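Local coordinates for protein DNA polymerase III, beta subunit (Thermotoga maritima, PDB 1VPK) that probably tethers DNA polymerases and other proteins to DNA for processive synthesis, as a ring-shaped head-to-tail homodimer around the duplex, at residues N53-A58 with G64-V69; G44-V49 with D125-I130. One frame throughout, in Å; residues are numbered along the deposited sequence.

Contact 1. Residues N53-A58 with G64-V69; sequences NFYICA and GVKATV
Lys-66 lays the end of its extended side chain over one face of the Tyr-55 ring, on an antiparallel beta hairpin of the N-terminal domain. Its CG stands opposite the backbone N (chi1 -173°), which runs the chain past Cys-57, where CG lies 3.7 Å from SG of Cys-57, and on to the tyrosine. CE of Lys-66 makes a CH-pi contact, offset toward the ring rim, while NZ of Lys-66 forms a cation-pi contact 4.5 Å from the centroid of the Tyr-55 ring and only 9° off its normal. Thr-68 runs alongside the tyrosine, its OG1 at the ring edge, 3.3 Å from CE1 of Tyr-55. Reciprocal backbone hydrogen bonds link Ile-56 with Ala-67 and Ala-58 with Val-65; a single one, from Val-69 N to Phe-54 O, follows at the other end. The opposite face of the sheet is greasy: Ile-56, Ala-58, Val-65 and Ala-67 point that way, and helix 19-29 covers part of it through Leu-22 and Ile-26 on Ile-56. Val-69 touches both Phe-54 and Ile-56, its CG2 over one face of the Phe-54 ring and 3.6 Å from CD1 of Ile-56. Where direct backbone pairing gives out, a water accepts from Phe-54 N at 2.9 Å and donates to Val-69 O at 2.8 Å.

Contact 2. Residues G44-V49 with D125-I130; sequences GFLFEV and DEFPEI
Leu-46 and Phe-127 mark the nearest approach of strand 44-49 to the irregular loop 125-130, their CA atoms 7.3 Å apart. No hydrogen bond joins the two backbones directly; side chains bridge them. CB of Leu-46 sits over the centre of the Phe-127 ring, 3.7 Å from the centroid and 11° off the normal, a CH-pi contact. With CG opposite its backbone N (chi1 180°), the leucine carries CD2 out past the rim, 3.8 Å from CD1 of Phe-127. Gly-44 O meets the ring at its edge, near the ring plane, 3.8 Å from CE2 of Phe-127. In the N-terminal domain of this beta subunit the loop packs on one face of the sheet, while helix 19-29 covers the other, which bears Phe-45 and Phe-47. Val-81, Leu-42 and Cys-57 also touch the Phe-127 side chain, and Arg-79 donates to its carbonyl O. Were Phe-127 replaced by alanine, CB and CD2 of Leu-46 would probably lose their aromatic cover and a gap would open beneath the loop. Farther along, the like-charged Glu-48 and Glu-129 are spanned by a water that donates to OE1 of Glu-48 at 3.0 Å and, weakly, to OE1 of Glu-129 at 2.8 Å; Arg-79 touches Glu-129 and makes a long, weak ion pair with Glu-48, which may offset part of the like charge.

In the fold
From the N terminus, the chain passes through helix 19-29 and then lays down strands 44-50, 53-59 and 63-68 in succession as neighbours of one antiparallel sheet. Contact 1 closes the short turn between the last two. Contact 2 closes a longer loop, from 44-49 to 125-130, and contact 1 nests wholly inside it. The two meet across strands 44-50 and 53-59, where the amides of Tyr-55 and Cys-57 probably bond to the carbonyls of Glu-48 and Leu-46; Ile-130 CD1 packs on the carbonyl oxygens of Ala-58 and Val-65, across strands 53-59 and 63-68. Beyond 63-68 the sheet continues into 241-246, joining the N-terminal and central domains, whereas the 125-130 loop leads by chain into the central domain.

Contact 1. Residues N53-A58 with G64-V69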
# COMPACT_ATOMS: atom_id res chain seq x y z
N ASN A 53 17.22 8.36 36.27
CA ASN A 53 16.49 7.38 35.49
C ASN A 53 15.50 8.14 34.59
O ASN A 53 14.97 9.21 34.97
CB ASN A 53 15.74 6.45 36.42
CG ASN A 53 16.62 5.79 37.43
OD1 ASN A 53 17.30 4.82 37.12
ND2 ASN A 53 16.60 6.32 38.67
N PHE A 54 15.37 7.65 33.37
CA PHE A 54 14.48 8.21 32.37
C PHE A 54 13.61 7.04 31.92
O PHE A 54 14.13 6.00 31.45
CB PHE A 54 15.30 8.83 31.21
CG PHE A 54 14.49 9.29 30.01
CD1 PHE A 54 13.14 9.74 30.12
CD2 PHE A 54 15.07 9.32 28.77
CE1 PHE A 54 12.42 10.13 28.98
CE2 PHE A 54 14.36 9.74 27.65
CZ PHE A 54 13.02 10.11 27.76
N TYR A 55 12.31 7.16 32.17
CA TYR A 55 11.30 6.18 31.72
C TYR A 55 10.34 6.82 30.69
O TYR A 55 9.93 8.01 30.82
CB TYR A 55 10.43 5.71 32.89
CG TYR A 55 11.19 5.21 34.05
CD1 TYR A 55 11.73 3.94 34.04
CD2 TYR A 55 11.39 6.00 35.18
CE1 TYR A 55 12.45 3.48 35.11
CE2 TYR A 55 12.11 5.52 36.25
CZ TYR A 55 12.64 4.27 36.19
OH TYR A 55 13.34 3.78 37.25
N ILE A 56 9.99 6.02 29.69
CA ILE A 56 8.89 6.32 28.77
C ILE A 56 7.79 5.27 29.00
O ILE A 56 8.09 4.05 28.98
CB ILE A 56 9.37 6.25 27.35
CG1 ILE A 56 10.36 7.42 27.08
CG2 ILE A 56 8.20 6.27 26.37
CD1 ILE A 56 11.15 7.27 25.75
N CYS A 57 6.56 5.73 29.25
CA CYS A 57 5.41 4.83 29.48
C CYS A 57 4.23 5.09 28.53
O CYS A 57 4.06 6.20 27.99
CB CYS A 57 4.90 4.96 30.90
SG CYS A 57 6.17 4.70 32.18
N ALA A 58 3.42 4.07 28.34
CA ALA A 58 2.15 4.22 27.61
C ALA A 58 1.17 3.23 28.22
O ALA A 58 1.57 2.13 28.66
CB ALA A 58 2.35 3.90 26.20
N GLY A 64 -0.20 -1.75 29.89
CA GLY A 64 0.73 -0.71 30.32
C GLY A 64 2.15 -1.12 30.04
O GLY A 64 2.53 -2.32 30.19
N VAL A 65 2.96 -0.17 29.58
CA VAL A 65 4.35 -0.44 29.26
C VAL A 65 5.18 0.60 29.95
O VAL A 65 4.87 1.79 29.86
CB VAL A 65 4.64 -0.27 27.78
CG1 VAL A 65 6.17 -0.48 27.50
CG2 VAL A 65 3.83 -1.22 26.97
N LYS A 66 6.22 0.16 30.66
CA LYS A 66 7.19 1.04 31.31
C LYS A 66 8.55 0.63 30.74
O LYS A 66 9.05 -0.47 31.02
CB LYS A 66 7.14 0.85 32.82
CG LYS A 66 8.00 1.85 33.60
CD LYS A 66 7.97 1.62 35.12
CE LYS A 66 8.64 2.76 35.83
NZ LYS A 66 8.60 2.67 37.34
N ALA A 67 9.11 1.51 29.90
CA ALA A 67 10.38 1.31 29.24
C ALA A 67 11.45 2.17 29.91
O ALA A 67 11.32 3.43 30.03
CB ALA A 67 10.22 1.68 27.78
N THR A 68 12.51 1.52 30.36
CA THR A 68 13.66 2.23 30.90
C THR A 68 14.58 2.61 29.72
O THR A 68 14.95 1.76 28.90
CB THR A 68 14.34 1.38 31.96
OG1 THR A 68 13.38 1.15 33.01
CG2 THR A 68 15.54 2.09 32.57
N VAL A 69 14.87 3.92 29.59
CA VAL A 69 15.68 4.43 28.50
C VAL A 69 17.14 4.49 28.99
O VAL A 69 17.46 5.05 30.05
CB VAL A 69 15.20 5.81 28.04
CG1 VAL A 69 15.91 6.24 26.75
CG2 VAL A 69 13.70 5.78 27.77
O HOH W 1 17.11 5.41 32.78

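Contact 2. Residues G44-V49 with D125-I130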
# COMPACT_ATOMS: atom_id res chain seq x y z
N GLY A 44 -1.02 9.79 24.70
CA GLY A 44 0.34 10.26 24.80
C GLY A 44 1.27 9.36 25.61
O GLY A 44 0.80 8.49 26.38
N PHE A 45 2.59 9.56 25.42
CA PHE A 45 3.63 8.91 26.21
C PHE A 45 3.89 9.70 27.47
O PHE A 45 4.07 10.94 27.42
CB PHE A 45 4.97 8.84 25.46
CG PHE A 45 4.92 8.03 24.22
CD1 PHE A 45 4.97 6.65 24.30
CD2 PHE A 45 4.86 8.64 23.00
CE1 PHE A 45 4.93 5.87 23.15
CE2 PHE A 45 4.80 7.87 21.82
CZ PHE A 45 4.81 6.49 21.91
N LEU A 46 3.97 9.00 28.58
CA LEU A 46 4.58 9.59 29.78
C LEU A 46 6.10 9.58 29.64
O LEU A 46 6.69 8.53 29.43
CB LEU A 46 4.18 8.79 31.03
CG LEU A 46 4.77 9.32 32.35
CD1 LEU A 46 4.09 10.54 32.79
CD2 LEU A 46 4.66 8.28 33.42
N PHE A 47 6.73 10.76 29.78
CA PHE A 47 8.19 10.87 29.93
C PHE A 47 8.39 11.23 31.40
O PHE A 47 7.84 12.22 31.89
CB PHE A 47 8.79 11.98 29.06
CG PHE A 47 9.01 11.62 27.61
CD1 PHE A 47 8.18 10.74 26.95
CD2 PHE A 47 10.02 12.21 26.91
CE1 PHE A 47 8.36 10.42 25.63
CE2 PHE A 47 10.24 11.89 25.53
CZ PHE A 47 9.43 11.01 24.89
N GLU A 48 9.20 10.43 32.09
CA GLU A 48 9.52 10.70 33.46
C GLU A 48 11.03 10.61 33.70
O GLU A 48 11.64 9.60 33.38
CB GLU A 48 8.81 9.70 34.35
CG GLU A 48 8.92 10.06 35.79
CD GLU A 48 8.03 9.25 36.70
OE1 GLU A 48 7.42 8.24 36.25
OE2 GLU A 48 7.97 9.66 37.89
N VAL A 49 11.59 11.66 34.26
CA VAL A 49 12.99 11.72 34.66
C VAL A 49 13.02 11.95 36.17
O VAL A 49 12.44 12.92 36.67
CB VAL A 49 13.74 12.83 33.88
CG1 VAL A 49 15.15 13.03 34.41
CG2 VAL A 49 13.76 12.48 32.42
N ASP A 125 -0.50 14.41 35.74
CA ASP A 125 -1.09 14.10 37.03
C ASP A 125 -2.21 13.09 36.97
O ASP A 125 -2.52 12.50 37.97
CB ASP A 125 -1.47 15.34 37.83
CG ASP A 125 -2.42 16.27 37.09
OD1 ASP A 125 -2.05 16.82 36.04
OD2 ASP A 125 -3.54 16.46 37.60
N GLU A 126 -2.77 12.82 35.80
CA GLU A 126 -3.77 11.76 35.67
C GLU A 126 -3.27 10.55 34.90
O GLU A 126 -4.05 9.62 34.63
CB GLU A 126 -5.05 12.31 35.03
CG GLU A 126 -5.86 13.13 36.00
CD GLU A 126 -6.90 14.03 35.36
OE1 GLU A 126 -7.10 13.99 34.12
OE2 GLU A 126 -7.52 14.79 36.10
N PHE A 127 -1.98 10.54 34.57
CA PHE A 127 -1.37 9.38 34.00
C PHE A 127 -0.97 8.40 35.14
O PHE A 127 -0.18 8.74 36.01
CB PHE A 127 -0.14 9.74 33.16
CG PHE A 127 0.29 8.66 32.27
CD1 PHE A 127 0.99 7.56 32.77
CD2 PHE A 127 0.00 8.71 30.93
CE1 PHE A 127 1.39 6.55 31.94
CE2 PHE A 127 0.40 7.71 30.11
CZ PHE A 127 1.09 6.62 30.62
N PRO A 128 -1.52 7.22 35.12
CA PRO A 128 -1.33 6.30 36.24
C PRO A 128 0.04 5.61 36.34
O PRO A 128 0.77 5.49 35.35
CB PRO A 128 -2.38 5.26 35.96
CG PRO A 128 -2.41 5.19 34.46
CD PRO A 128 -2.34 6.61 34.05
N GLU A 129 0.39 5.15 37.54
CA GLU A 129 1.57 4.29 37.74
C GLU A 129 1.34 2.94 37.08
O GLU A 129 0.27 2.34 37.23
CB GLU A 129 1.85 4.08 39.24
CG GLU A 129 2.51 5.27 39.93
CD GLU A 129 3.91 5.56 39.38
OE1 GLU A 129 4.49 4.67 38.71
OE2 GLU A 129 4.43 6.67 39.63
N ILE A 130 2.33 2.45 36.34
CA ILE A 130 2.24 1.14 35.70
C ILE A 130 3.03 0.15 36.57
O ILE A 130 4.25 0.31 36.76
CB ILE A 130 2.77 1.18 34.29
CG1 ILE A 130 1.90 2.17 33.47
CG2 ILE A 130 2.80 -0.25 33.68
CD1 ILE A 130 2.44 2.37 32.12
O HOH W 2 5.01 6.55 36.69